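PDB 5ZF1: 5,10-methylenetetrahydrofolate dehydrogenase from Bombyx mori, which catalyses the oxidation of 5,10-methylenetetrahydrofolate to 5,10-methenyltetrahydrofolate, probably with NADP+ as the hydride acceptor. Local coordinates for residues Asp111-Pro115 with Glu116-Asp120; Ser80-Gln83 with Asn84-Asp88; Asn288-Gln291 with Ala292-Gln296; Ile104-Arg107 with Arg108-Ala112; Ile125-Gly128 with Arg129-Asp133. All blocks are in the same frame, centred on the assembly; numbering follows the deposited sequence.

Interaction 1 (Asp111-Pro115 with Glu116-Asp120)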
loop_
_atom_site.group_PDB
_atom_site.type_symbol
_atom_site.label_atom_id
_atom_site.label_comp_id
_atom_site.label_asym_id
_atom_site.label_seq_id
_atom_site.Cartn_x
_atom_site.Cartn_y
_atom_site.Cartn_z
ATOM N N ASP B 111 -2.265 -6.627 14.999
ATOM C CA ASP B 111 -2.239 -5.250 15.467
ATOM C C ASP B 111 -2.022 -5.130 16.969
ATOM O O ASP B 111 -1.815 -4.014 17.461
ATOM C CB ASP B 111 -3.530 -4.532 15.048
ATOM C CG ASP B 111 -3.663 -4.414 13.538
ATOM O OD1 ASP B 111 -2.622 -4.445 12.853
ATOM O OD2 ASP B 111 -4.797 -4.266 13.019
ATOM N N ALA B 112 -2.025 -6.251 17.700
ATOM C CA ALA B 112 -1.705 -6.246 19.123
ATOM C C ALA B 112 -0.207 -6.237 19.379
ATOM O O ALA B 112 0.221 -5.808 20.454
ATOM C CB ALA B 112 -2.325 -7.466 19.813
ATOM N N ILE B 113 0.595 -6.711 18.424
ATOM C CA ILE B 113 2.043 -6.702 18.599
ATOM C C ILE B 113 2.558 -5.278 18.468
ATOM O O ILE B 113 2.217 -4.565 17.516
ATOM C CB ILE B 113 2.709 -7.631 17.574
ATOM C CG1 ILE B 113 2.126 -9.042 17.692
ATOM C CG2 ILE B 113 4.226 -7.633 17.758
ATOM C CD1 ILE B 113 2.662 -10.022 16.656
ATOM N N ALA B 114 3.390 -4.852 19.417
ATOM C CA ALA B 114 3.965 -3.519 19.346
ATOM C C ALA B 114 4.683 -3.346 18.004
ATOM O O ALA B 114 5.509 -4.193 17.644
ATOM C CB ALA B 114 4.945 -3.298 20.505
ATOM N N PRO B 115 4.387 -2.290 17.240
ATOM C CA PRO B 115 5.027 -2.148 15.919
ATOM C C PRO B 115 6.535 -2.226 15.974
ATOM O O PRO B 115 7.158 -2.777 15.059
ATOM C CB PRO B 115 4.553 -0.765 15.449
ATOM C CG PRO B 115 3.246 -0.564 16.147
ATOM C CD PRO B 115 3.381 -1.235 17.489
ATOM N N GLU B 116 7.135 -1.701 17.044
ATOM C CA GLU B 116 8.582 -1.694 17.202
ATOM C C GLU B 116 9.175 -3.089 17.366
ATOM O O GLU B 116 10.395 -3.245 17.192
ATOM C CB GLU B 116 8.959 -0.838 18.419
ATOM C CG GLU B 116 8.560 0.634 18.311
ATOM C CD GLU B 116 7.119 0.929 18.742
ATOM O OE1 GLU B 116 6.382 -0.003 19.150
ATOM O OE2 GLU B 116 6.725 2.115 18.674
ATOM N N LYS B 117 8.356 -4.080 17.723
ATOM C CA LYS B 117 8.769 -5.473 17.898
ATOM C C LYS B 117 8.117 -6.405 16.877
ATOM O O LYS B 117 8.210 -7.625 17.011
ATOM C CB LYS B 117 8.442 -5.956 19.317
ATOM C CG LYS B 117 8.928 -5.038 20.435
ATOM C CD LYS B 117 8.662 -5.676 21.805
ATOM C CE LYS B 117 9.133 -4.786 22.940
ATOM N NZ LYS B 117 9.293 -5.576 24.213
ATOM N N ASP B 118 7.458 -5.857 15.854
ATOM C CA ASP B 118 6.637 -6.654 14.941
ATOM C C ASP B 118 7.518 -7.192 13.813
ATOM O O ASP B 118 7.585 -6.643 12.714
ATOM C CB ASP B 118 5.489 -5.795 14.422
ATOM C CG ASP B 118 4.702 -6.453 13.304
ATOM O OD1 ASP B 118 4.521 -7.692 13.335
ATOM O OD2 ASP B 118 4.241 -5.692 12.407
ATOM N N ILE B 119 8.183 -8.319 14.090
ATOM C CA ILE B 119 9.193 -8.835 13.167
ATOM C C ILE B 119 8.585 -9.256 11.832
ATOM O O ILE B 119 9.255 -9.181 10.798
ATOM C CB ILE B 119 9.942 -10.000 13.844
ATOM C CG1 ILE B 119 10.547 -9.515 15.150
ATOM C CG2 ILE B 119 10.986 -10.610 12.918
ATOM C CD1 ILE B 119 11.380 -8.285 14.999
ATOM N N ASP B 120 7.323 -9.702 11.827
ATOM C CA ASP B 120 6.657 -10.071 10.584
ATOM C C ASP B 120 6.221 -8.863 9.771
ATOM O O ASP B 120 5.885 -9.024 8.585
ATOM C CB ASP B 120 5.417 -10.923 10.864
ATOM C CG ASP B 120 5.679 -12.414 10.730
ATOM O OD1 ASP B 120 6.414 -12.832 9.810
ATOM O OD2 ASP B 120 5.130 -13.170 11.556
#
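I113 lays its CG2 methyl against the backbone of D118, with CG2 3.8 Å from D118 CA, and the two side chains cross at about a right angle. Between them the chain coils through a single 3-10 turn. K117 N donates to A114 O over 2.9 Å, and D118 N follows with a longer bond of 3.2 Å to P115 O. Both donors stand well above the carbonyl planes, 73° out in the second case. D118 is then the centre of an inverse gamma turn. On the outer side, E116 and P115 lie side by side; the glutamate chain bends at its second torsion (chi2 85°), which brings OE1 back to 3.6 Å from P115 CD. The charged ends of K117 and D118 work outside this turn. K117 NZ is bonded to the carbonyls of V91, L85 and N86, while D118 OD2 accepts from H123 N and N126 ND2. The turn, between helix 106-112 and helix 124-131, is thus closed by backbone hydrogen bonds and apolar contact, and the carbonyl oxygens gathered round K117 probably offset its positive charge within the fold.

Interaction 2 (Ser80-Gln83 with Asn84-Asp88)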
loop_
_atom_site.group_PDB
_atom_site.type_symbol
_atom_site.label_atom_id
_atom_site.label_comp_id
_atom_site.label_asym_id
_atom_site.label_seq_id
_atom_site.Cartn_x
_atom_site.Cartn_y
_atom_site.Cartn_z
ATOM N N SER B 80 -3.361 -11.174 25.726
ATOM C CA SER B 80 -2.757 -10.880 27.022
ATOM C C SER B 80 -1.280 -11.252 27.046
ATOM O O SER B 80 -0.459 -10.525 27.616
ATOM C CB SER B 80 -3.506 -11.608 28.137
ATOM O OG SER B 80 -2.832 -11.443 29.372
ATOM N N GLU B 81 -0.924 -12.383 26.442
ATOM C CA GLU B 81 0.477 -12.783 26.413
ATOM C C GLU B 81 1.292 -11.877 25.500
ATOM O O GLU B 81 2.457 -11.577 25.789
ATOM C CB GLU B 81 0.602 -14.241 25.976
ATOM C CG GLU B 81 2.042 -14.714 25.761
ATOM C CD GLU B 81 2.779 -15.016 27.061
ATOM O OE1 GLU B 81 2.789 -14.157 27.969
ATOM O OE2 GLU B 81 3.350 -16.121 27.175
ATOM N N ILE B 82 0.701 -11.427 24.392
ATOM C CA ILE B 82 1.410 -10.508 23.506
ATOM C C ILE B 82 1.679 -9.191 24.217
ATOM O O ILE B 82 2.792 -8.651 24.154
ATOM C CB ILE B 82 0.617 -10.311 22.201
ATOM C CG1 ILE B 82 0.781 -11.545 21.314
ATOM C CG2 ILE B 82 1.064 -9.047 21.474
ATOM C CD1 ILE B 82 -0.371 -11.762 20.346
ATOM N N GLN B 83 0.678 -8.662 24.929
ATOM C CA GLN B 83 0.872 -7.388 25.613
ATOM C C GLN B 83 1.929 -7.492 26.702
ATOM O O GLN B 83 2.666 -6.530 26.940
ATOM C CB GLN B 83 -0.454 -6.876 26.190
ATOM C CG GLN B 83 -0.391 -5.440 26.736
ATOM C CD GLN B 83 -0.012 -4.392 25.679
ATOM O OE1 GLN B 83 -0.089 -4.639 24.475
ATOM N NE2 GLN B 83 0.388 -3.212 26.138
ATOM N N ASN B 84 2.033 -8.651 27.360
ATOM C CA ASN B 84 3.123 -8.868 28.311
ATOM C C ASN B 84 4.481 -8.839 27.617
ATOM O O ASN B 84 5.438 -8.243 28.127
ATOM C CB ASN B 84 2.930 -10.199 29.035
ATOM C CG ASN B 84 1.867 -10.124 30.116
ATOM O OD1 ASN B 84 0.980 -9.268 30.074
ATOM N ND2 ASN B 84 1.949 -11.024 31.090
ATOM N N LEU B 85 4.591 -9.504 26.463
ATOM C CA LEU B 85 5.838 -9.460 25.703
ATOM C C LEU B 85 6.122 -8.052 25.199
ATOM O O LEU B 85 7.289 -7.638 25.131
ATOM C CB LEU B 85 5.769 -10.450 24.541
ATOM C CG LEU B 85 5.693 -11.927 24.929
ATOM C CD1 LEU B 85 5.313 -12.789 23.739
ATOM C CD2 LEU B 85 7.031 -12.388 25.510
ATOM N N ASN B 86 5.063 -7.297 24.872
ATOM C CA ASN B 86 5.224 -5.900 24.481
ATOM C C ASN B 86 5.916 -5.096 25.575
ATOM O O ASN B 86 6.767 -4.253 25.287
ATOM C CB ASN B 86 3.863 -5.277 24.161
ATOM C CG ASN B 86 3.301 -5.710 22.809
ATOM O OD1 ASN B 86 4.013 -6.248 21.953
ATOM N ND2 ASN B 86 2.005 -5.465 22.612
ATOM N N GLU B 87 5.568 -5.343 26.838
ATOM C CA GLU B 87 6.101 -4.552 27.940
ATOM C C GLU B 87 7.400 -5.106 28.519
ATOM O O GLU B 87 7.969 -4.486 29.421
ATOM C CB GLU B 87 5.052 -4.425 29.049
ATOM C CG GLU B 87 3.737 -3.847 28.565
ATOM C CD GLU B 87 2.612 -4.014 29.570
ATOM O OE1 GLU B 87 2.826 -4.677 30.606
ATOM O OE2 GLU B 87 1.512 -3.478 29.322
ATOM N N ASP B 88 7.889 -6.233 28.011
ATOM C CA ASP B 88 9.102 -6.871 28.515
ATOM C C ASP B 88 10.312 -6.345 27.746
ATOM O O ASP B 88 10.540 -6.734 26.597
ATOM C CB ASP B 88 8.971 -8.385 28.384
ATOM C CG ASP B 88 10.117 -9.136 29.036
ATOM O OD1 ASP B 88 11.173 -8.521 29.301
ATOM O OD2 ASP B 88 9.953 -10.344 29.283
#
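Q83 and N86 join their amides on the last turns of helix 75-87, an amphipathic helix of the catalytic domain that packs against strands 34-40 and 93-96 through I82 and L85. Q83 contributes the most. Its CG lies trans to its own backbone N (chi1 -171°) and the chain then bends at chi2, so that the amide stands over the following turn. There Q83 OE1 accepts from N86 ND2 at 2.9 Å. The oxygen sits in the amide plane of N86, but the donor stands 50° out of the carbonyl plane of Q83, the two amide planes being 85° apart. The other end of the same group, Q83 NE2, reaches E87 OE2 at 3.4 Å, a weak bond.

N86 has a wider role. Its ND2 also donates to A112 O and its OD1 accepts from A114 N, so this one amide ties the helix to the end of helix 106-112 and to the chain beyond it. Below the amides, N86 N meets I82 O over a short 2.7 Å, nearly in line with the carbonyl bond.

N84 turns to the exposed side. Its backbone N donates to S80 O at 3.1 Å, and its side chain folds back over the same carbonyl, N84 OD1 lying 3.1 Å from S80 O, two acceptors that do not bond. On the buried side L85 approaches the preceding turn with a carbon, its CG 3.4 Å from E81 O. I82 and N86 run side by side, and I82 CG2 rests 3.9 Å from N86 ND2.

Interaction 3 (Asn288-Gln291 with Ala292-Gln296)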
loop_
_atom_site.group_PDB
_atom_site.type_symbol
_atom_site.label_atom_id
_atom_site.label_comp_id
_atom_site.label_asym_id
_atom_site.label_seq_id
_atom_site.Cartn_x
_atom_site.Cartn_y
_atom_site.Cartn_z
ATOM N N ASN B 288 15.186 -8.746 10.254
ATOM C CA ASN B 288 14.204 -7.874 10.884
ATOM C C ASN B 288 14.367 -7.836 12.397
ATOM O O ASN B 288 14.159 -6.787 13.013
ATOM C CB ASN B 288 12.786 -8.334 10.538
ATOM C CG ASN B 288 12.384 -7.988 9.126
ATOM O OD1 ASN B 288 13.146 -7.363 8.395
ATOM N ND2 ASN B 288 11.152 -8.355 8.749
ATOM N N THR B 289 14.753 -8.960 13.010
ATOM C CA THR B 289 14.953 -8.976 14.458
ATOM C C THR B 289 16.150 -8.115 14.851
ATOM O O THR B 289 16.077 -7.335 15.810
ATOM C CB THR B 289 15.130 -10.426 14.940
ATOM O OG1 THR B 289 13.978 -11.200 14.584
ATOM C CG2 THR B 289 15.294 -10.487 16.462
ATOM N N PHE B 290 17.238 -8.228 14.091
ATOM C CA PHE B 290 18.411 -7.383 14.277
ATOM C C PHE B 290 18.074 -5.916 14.031
ATOM O O PHE B 290 18.486 -5.040 14.803
ATOM C CB PHE B 290 19.524 -7.863 13.347
ATOM C CG PHE B 290 20.820 -7.099 13.481
ATOM C CD1 PHE B 290 21.211 -6.564 14.705
ATOM C CD2 PHE B 290 21.647 -6.923 12.378
ATOM C CE1 PHE B 290 22.390 -5.865 14.812
ATOM C CE2 PHE B 290 22.830 -6.229 12.490
ATOM C CZ PHE B 290 23.205 -5.704 13.707
ATOM N N GLN B 291 17.321 -5.625 12.962
ATOM C CA GLN B 291 16.895 -4.249 12.710
ATOM C C GLN B 291 16.086 -3.695 13.876
ATOM O O GLN B 291 16.288 -2.548 14.288
ATOM C CB GLN B 291 16.075 -4.187 11.418
ATOM C CG GLN B 291 15.597 -2.802 11.014
ATOM C CD GLN B 291 14.418 -2.880 10.043
ATOM O OE1 GLN B 291 14.345 -3.792 9.228
ATOM N NE2 GLN B 291 13.518 -1.909 10.110
ATOM N N ALA B 292 15.147 -4.481 14.405
ATOM C CA ALA B 292 14.330 -4.004 15.516
ATOM C C ALA B 292 15.180 -3.758 16.758
ATOM O O ALA B 292 15.029 -2.731 17.431
ATOM C CB ALA B 292 13.210 -4.994 15.819
ATOM N N ALA B 293 16.083 -4.687 17.074
ATOM C CA ALA B 293 16.926 -4.515 18.255
ATOM C C ALA B 293 17.762 -3.250 18.155
ATOM O O ALA B 293 17.964 -2.553 19.156
ATOM C CB ALA B 293 17.826 -5.740 18.453
ATOM N N GLN B 294 18.255 -2.928 16.954
ATOM C CA GLN B 294 19.038 -1.704 16.807
ATOM C C GLN B 294 18.169 -0.469 16.990
ATOM O O GLN B 294 18.573 0.485 17.664
ATOM C CB GLN B 294 19.713 -1.662 15.444
ATOM C CG GLN B 294 20.666 -2.799 15.169
ATOM C CD GLN B 294 21.282 -2.664 13.803
ATOM O OE1 GLN B 294 22.083 -1.764 13.559
ATOM N NE2 GLN B 294 20.877 -3.529 12.884
ATOM N N SER B 295 16.973 -0.466 16.392
ATOM C CA SER B 295 16.079 0.684 16.516
ATOM C C SER B 295 15.719 0.949 17.968
ATOM O O SER B 295 15.670 2.104 18.408
ATOM C CB SER B 295 14.802 0.451 15.703
ATOM O OG SER B 295 15.065 0.435 14.314
ATOM N N GLN B 296 15.438 -0.114 18.724
ATOM C CA GLN B 296 15.042 0.061 20.116
ATOM C C GLN B 296 16.204 0.583 20.947
ATOM O O GLN B 296 16.016 1.437 21.821
ATOM C CB GLN B 296 14.517 -1.256 20.689
ATOM C CG GLN B 296 13.333 -1.825 19.905
ATOM C CD GLN B 296 13.139 -3.308 20.129
ATOM O OE1 GLN B 296 13.789 -3.906 20.989
ATOM N NE2 GLN B 296 12.234 -3.914 19.359
HETATM O O HOH W 1 17.409 -0.275 12.796
HETATM O O HOH W 2 13.034 -1.084 12.932
#
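A292 N donates to N288 O over 2.9 Å in the C-terminal half of helix 277-298, with the A292 methyl turned over the same carbonyl. A293 repeats the bond to T289 O, and its own methyl faces P33 and W25, the latter on helix 7-26. Q294 carries the main side-chain contact. Beyond its backbone bond to F290 O, its extended chain places the amide over one face of the F290 ring, NE2 standing 3.1 Å above the ring centre with the two planes only 21° apart. The same NE2 makes a weak bond of 3.4 Å to F290 O. F290, its CG swung opposite the backbone N (chi1 -178°), also meets W25 edge-to-face, which joins the two helices. Replacing F290 by alanine would probably leave the Q294 amide without the surface it lies on and W25 without its aromatic partner, opening a gap between the helices. S295 N bonds to Q291 O. Two water links from S295 OG, one to that carbonyl and one to Q291 NE2, are tentative, since they rest on one of two S295 conformers; Q291 NE2 also donates to T136 O. Q296 sends its NE2 away from the turn to both D92 O and E116 O.

Interaction 4 (Ile104-Arg107 with Arg108-Ala112)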
loop_
_atom_site.group_PDB
_atom_site.type_symbol
_atom_site.label_atom_id
_atom_site.label_comp_id
_atom_site.label_asym_id
_atom_site.label_seq_id
_atom_site.Cartn_x
_atom_site.Cartn_y
_atom_site.Cartn_z
ATOM N N ILE B 104 -9.846 -17.093 16.667
ATOM C CA ILE B 104 -9.092 -15.871 16.920
ATOM C C ILE B 104 -9.047 -15.029 15.653
ATOM O O ILE B 104 -8.747 -15.537 14.565
ATOM C CB ILE B 104 -7.677 -16.201 17.417
ATOM C CG1 ILE B 104 -7.744 -17.312 18.470
ATOM C CG2 ILE B 104 -7.002 -14.957 17.964
ATOM C CD1 ILE B 104 -6.524 -17.415 19.355
ATOM N N ASN B 105 -9.345 -13.740 15.792
ATOM C CA ASN B 105 -9.238 -12.811 14.676
ATOM C C ASN B 105 -7.768 -12.512 14.412
ATOM O O ASN B 105 -7.095 -11.908 15.252
ATOM C CB ASN B 105 -9.997 -11.522 14.971
ATOM C CG ASN B 105 -9.603 -10.392 14.041
ATOM O OD1 ASN B 105 -9.381 -9.266 14.476
ATOM N ND2 ASN B 105 -9.508 -10.692 12.749
ATOM N N GLU B 106 -7.278 -12.921 13.237
ATOM C CA GLU B 106 -5.870 -12.717 12.901
ATOM C C GLU B 106 -5.519 -11.238 12.839
ATOM O O GLU B 106 -4.404 -10.839 13.195
ATOM C CB GLU B 106 -5.548 -13.385 11.569
ATOM C CG GLU B 106 -4.065 -13.590 11.318
ATOM C CD GLU B 106 -3.788 -14.180 9.947
ATOM O OE1 GLU B 106 -3.572 -13.403 8.992
ATOM O OE2 GLU B 106 -3.785 -15.424 9.826
ATOM N N ARG B 107 -6.455 -10.413 12.372
ATOM C CA ARG B 107 -6.222 -8.976 12.281
ATOM C C ARG B 107 -5.944 -8.368 13.652
ATOM O O ARG B 107 -5.019 -7.559 13.805
ATOM C CB ARG B 107 -7.429 -8.303 11.626
ATOM C CG ARG B 107 -7.213 -6.872 11.196
ATOM C CD ARG B 107 -6.226 -6.800 10.051
ATOM N NE ARG B 107 -4.951 -6.288 10.527
ATOM C CZ ARG B 107 -3.808 -6.410 9.872
ATOM N NH1 ARG B 107 -3.781 -7.021 8.699
ATOM N NH2 ARG B 107 -2.700 -5.917 10.398
ATOM N N ARG B 108 -6.728 -8.751 14.665
ATOM C CA ARG B 108 -6.503 -8.228 16.009
ATOM C C ARG B 108 -5.149 -8.670 16.544
ATOM O O ARG B 108 -4.458 -7.903 17.230
ATOM C CB ARG B 108 -7.622 -8.683 16.951
ATOM C CG ARG B 108 -8.675 -7.621 17.212
ATOM C CD ARG B 108 -9.850 -8.180 17.999
ATOM N NE ARG B 108 -11.108 -7.559 17.597
ATOM C CZ ARG B 108 -12.302 -8.128 17.725
ATOM N NH1 ARG B 108 -12.407 -9.344 18.250
ATOM N NH2 ARG B 108 -13.391 -7.483 17.329
ATOM N N VAL B 109 -4.753 -9.901 16.230
ATOM C CA VAL B 109 -3.462 -10.416 16.679
ATOM C C VAL B 109 -2.328 -9.603 16.072
ATOM O O VAL B 109 -1.416 -9.149 16.777
ATOM C CB VAL B 109 -3.338 -11.905 16.321
ATOM C CG1 VAL B 109 -1.960 -12.431 16.702
ATOM C CG2 VAL B 109 -4.442 -12.698 17.003
ATOM N N CYS B 110 -2.360 -9.422 14.753
ATOM C CA CYS B 110 -1.299 -8.675 14.080
ATOM C C CYS B 110 -1.147 -7.284 14.680
ATOM O O CYS B 110 -0.023 -6.811 14.889
ATOM C CB CYS B 110 -1.588 -8.578 12.578
ATOM S SG CYS B 110 -1.389 -10.115 11.631
ATOM N N ASP B 111 -2.265 -6.627 14.999
ATOM C CA ASP B 111 -2.239 -5.250 15.467
ATOM C C ASP B 111 -2.022 -5.130 16.969
ATOM O O ASP B 111 -1.815 -4.014 17.461
ATOM C CB ASP B 111 -3.530 -4.532 15.048
ATOM C CG ASP B 111 -3.663 -4.414 13.538
ATOM O OD1 ASP B 111 -2.622 -4.445 12.853
ATOM O OD2 ASP B 111 -4.797 -4.266 13.019
ATOM N N ALA B 112 -2.025 -6.251 17.700
ATOM C CA ALA B 112 -1.705 -6.246 19.123
ATOM C C ALA B 112 -0.207 -6.237 19.379
ATOM O O ALA B 112 0.221 -5.808 20.454
ATOM C CB ALA B 112 -2.325 -7.466 19.813
#
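N105 and E106 open helix 106-112 with regular i to i+4 bonds, V109 N to N105 O and C110 N to E106 O, the second at 2.9 Å and nearly straight. The side chain that dominates the first turn is R107. Its chain leaves with CG trans to the backbone N (chi1 -167°) and then bends at chi2 and chi3, which carries the guanidinium forward along the helix to D111. The grip is side-on: NE donates to D111 OD2 at 3.2 Å and NH2 to D111 OD1; both bonds belong to the salt bridge, NH2 to OD1 being the shorter at 2.9 Å. Both oxygens lie close to the guanidinium plane, but the carboxylate is tilted and receives the nitrogens from above its own plane. C110 CB covers one face of the guanidinium, 3.6 Å from R107 NH2. That NH2 also bonds to F122 O, and R107 packs on L134 of the second subunit. A leucine in place of R107 would probably leave the D111 carboxylate without its charged mate and F122 O without this donor.

N105 is the N-cap of the helix. Its OD1 accepts from R108 N at 2.7 Å, the donor standing 65° out of the amide carbonyl plane, and R108 CB lies 3.1 Å from the same oxygen. The R108 guanidinium extends beyond the cap to a salt bridge with E75, whose carboxylate also accepts from N105 N. Behind the cap, I104 CG2 meets V109 CG2 at 3.5 Å, and both residues pack on helix 75-87.

Interaction 5 (Ile125-Gly128 with Arg129-Asp133)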
loop_
_atom_site.group_PDB
_atom_site.type_symbol
_atom_site.label_atom_id
_atom_site.label_comp_id
_atom_site.label_asym_id
_atom_site.label_seq_id
_atom_site.Cartn_x
_atom_site.Cartn_y
_atom_site.Cartn_z
ATOM N N ILE B 125 0.476 -0.228 11.199
ATOM C CA ILE B 125 1.426 0.882 11.189
ATOM C C ILE B 125 2.646 0.533 10.349
ATOM O O ILE B 125 3.162 1.369 9.602
ATOM C CB ILE B 125 1.817 1.279 12.625
ATOM C CG1 ILE B 125 0.632 1.983 13.311
ATOM C CG2 ILE B 125 3.044 2.178 12.629
ATOM C CD1 ILE B 125 0.826 2.231 14.810
ATOM N N ASN B 126 3.128 -0.705 10.448
ATOM C CA ASN B 126 4.288 -1.071 9.639
ATOM C C ASN B 126 3.922 -1.194 8.167
ATOM O O ASN B 126 4.700 -0.795 7.290
ATOM C CB ASN B 126 4.913 -2.373 10.149
ATOM C CG ASN B 126 5.661 -2.183 11.468
ATOM O OD1 ASN B 126 6.252 -1.133 11.705
ATOM N ND2 ASN B 126 5.647 -3.209 12.323
ATOM N N ILE B 127 2.745 -1.744 7.874
ATOM C CA ILE B 127 2.292 -1.829 6.491
ATOM C C ILE B 127 2.062 -0.436 5.937
ATOM O O ILE B 127 2.411 -0.138 4.786
ATOM C CB ILE B 127 1.017 -2.687 6.406
ATOM C CG1 ILE B 127 1.336 -4.153 6.729
ATOM C CG2 ILE B 127 0.357 -2.556 5.013
ATOM C CD1 ILE B 127 2.076 -4.878 5.621
ATOM N N GLY B 128 1.474 0.445 6.750
ATOM C CA GLY B 128 1.270 1.815 6.308
ATOM C C GLY B 128 2.566 2.500 5.918
ATOM O O GLY B 128 2.644 3.154 4.877
ATOM N N ARG B 129 3.610 2.336 6.731
ATOM C CA ARG B 129 4.889 2.954 6.407
ATOM C C ARG B 129 5.491 2.351 5.142
ATOM O O ARG B 129 6.088 3.067 4.326
ATOM C CB ARG B 129 5.841 2.833 7.602
ATOM C CG ARG B 129 5.411 3.679 8.817
ATOM C CD ARG B 129 6.415 3.609 9.964
ATOM N NE ARG B 129 7.726 4.120 9.572
ATOM C CZ ARG B 129 8.077 5.403 9.599
ATOM N NH1 ARG B 129 7.219 6.330 10.011
ATOM N NH2 ARG B 129 9.295 5.757 9.216
ATOM N N LEU B 130 5.337 1.036 4.947
ATOM C CA LEU B 130 5.796 0.430 3.704
ATOM C C LEU B 130 5.126 1.090 2.508
ATOM O O LEU B 130 5.779 1.396 1.503
ATOM C CB LEU B 130 5.496 -1.069 3.692
ATOM C CG LEU B 130 5.859 -1.809 2.402
ATOM C CD1 LEU B 130 7.356 -1.789 2.231
ATOM C CD2 LEU B 130 5.342 -3.231 2.390
ATOM N N CYS B 131 3.817 1.322 2.610
ATOM C CA CYS B 131 3.057 1.719 1.438
ATOM C C CYS B 131 3.232 3.192 1.097
ATOM O O CYS B 131 3.021 3.574 -0.056
ATOM C CB CYS B 131 1.582 1.355 1.646
ATOM S SG CYS B 131 1.331 -0.445 1.534
ATOM N N VAL B 132 3.666 4.013 2.042
ATOM C CA VAL B 132 4.030 5.390 1.725
ATOM C C VAL B 132 5.526 5.483 1.461
ATOM O O VAL B 132 6.072 6.585 1.360
ATOM C CB VAL B 132 3.597 6.371 2.832
ATOM C CG1 VAL B 132 2.087 6.205 3.116
ATOM C CG2 VAL B 132 4.388 6.184 4.093
ATOM N N ASP B 133 6.191 4.326 1.352
ATOM C CA ASP B 133 7.586 4.239 0.898
ATOM C C ASP B 133 8.537 4.932 1.885
ATOM O O ASP B 133 9.433 5.677 1.493
ATOM C CB ASP B 133 7.724 4.805 -0.527
ATOM C CG ASP B 133 8.944 4.279 -1.277
ATOM O OD1 ASP B 133 9.599 3.322 -0.800
ATOM O OD2 ASP B 133 9.237 4.839 -2.366
#
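A Schellman motif ends the helix in which R129 and L130 bond back to I125 and N126: D133, with positive phi, donates from N to L130 O, and L134 N reaches R129 O. Before this ending the turns are regular, with R129 N bonded to I125 O and L130 N to N126 O at 3.0 Å. C131 N is shared, donating to I127 O and weakly to G128 O. The latter carbonyl also receives V132 N at 3.1 Å, and both V132 methyls, CG1 and CG2, stand 3.6 Å from it.

R129 starts out against the preceding turn, its CG 3.3 Å from I125 O, and then bends at chi3 towards P135 O, which accepts from NE. The position of this chain carries some doubt, since it has two conformers.

Helix 124-131 lies at the subunit interface. I125 and C131 each pack on the same residue of the second subunit, as expected close to a local twofold axis, and R129 and V132 pack on I124 of that subunit. On the side facing its own domain, L130 and C131 touch helix 171-178. C131 SG, set opposite its own carbonyl carbon (chi1 -72°), lies 4.2 Å from I127 CG2 and 3.4 Å from I127 O. N126 O also accepts from T136 OG1.

Overall arrangement
Along the chain the order is interaction 2, 4, 1, 5 and 3. Interaction 1 touches or overlaps each of the others, with centres 11 to 13 Å away. It shares D111 and A112 with interaction 4 on helix 106-112, and is joined by probable hydrogen bonds to interaction 2 on helix 75-87, to interaction 5 on helix 124-131 and to interaction 3 on helix 277-298. Interactions 2 and 5 do not touch, their centres being about 23 Å apart. Interactions 2, 4 and 1 belong to the catalytic domain family, 5 and 3 to the NAD(P)-binding domain family. The turn after helix 106-112 therefore joins segments of both, with interaction 5 at the subunit interface.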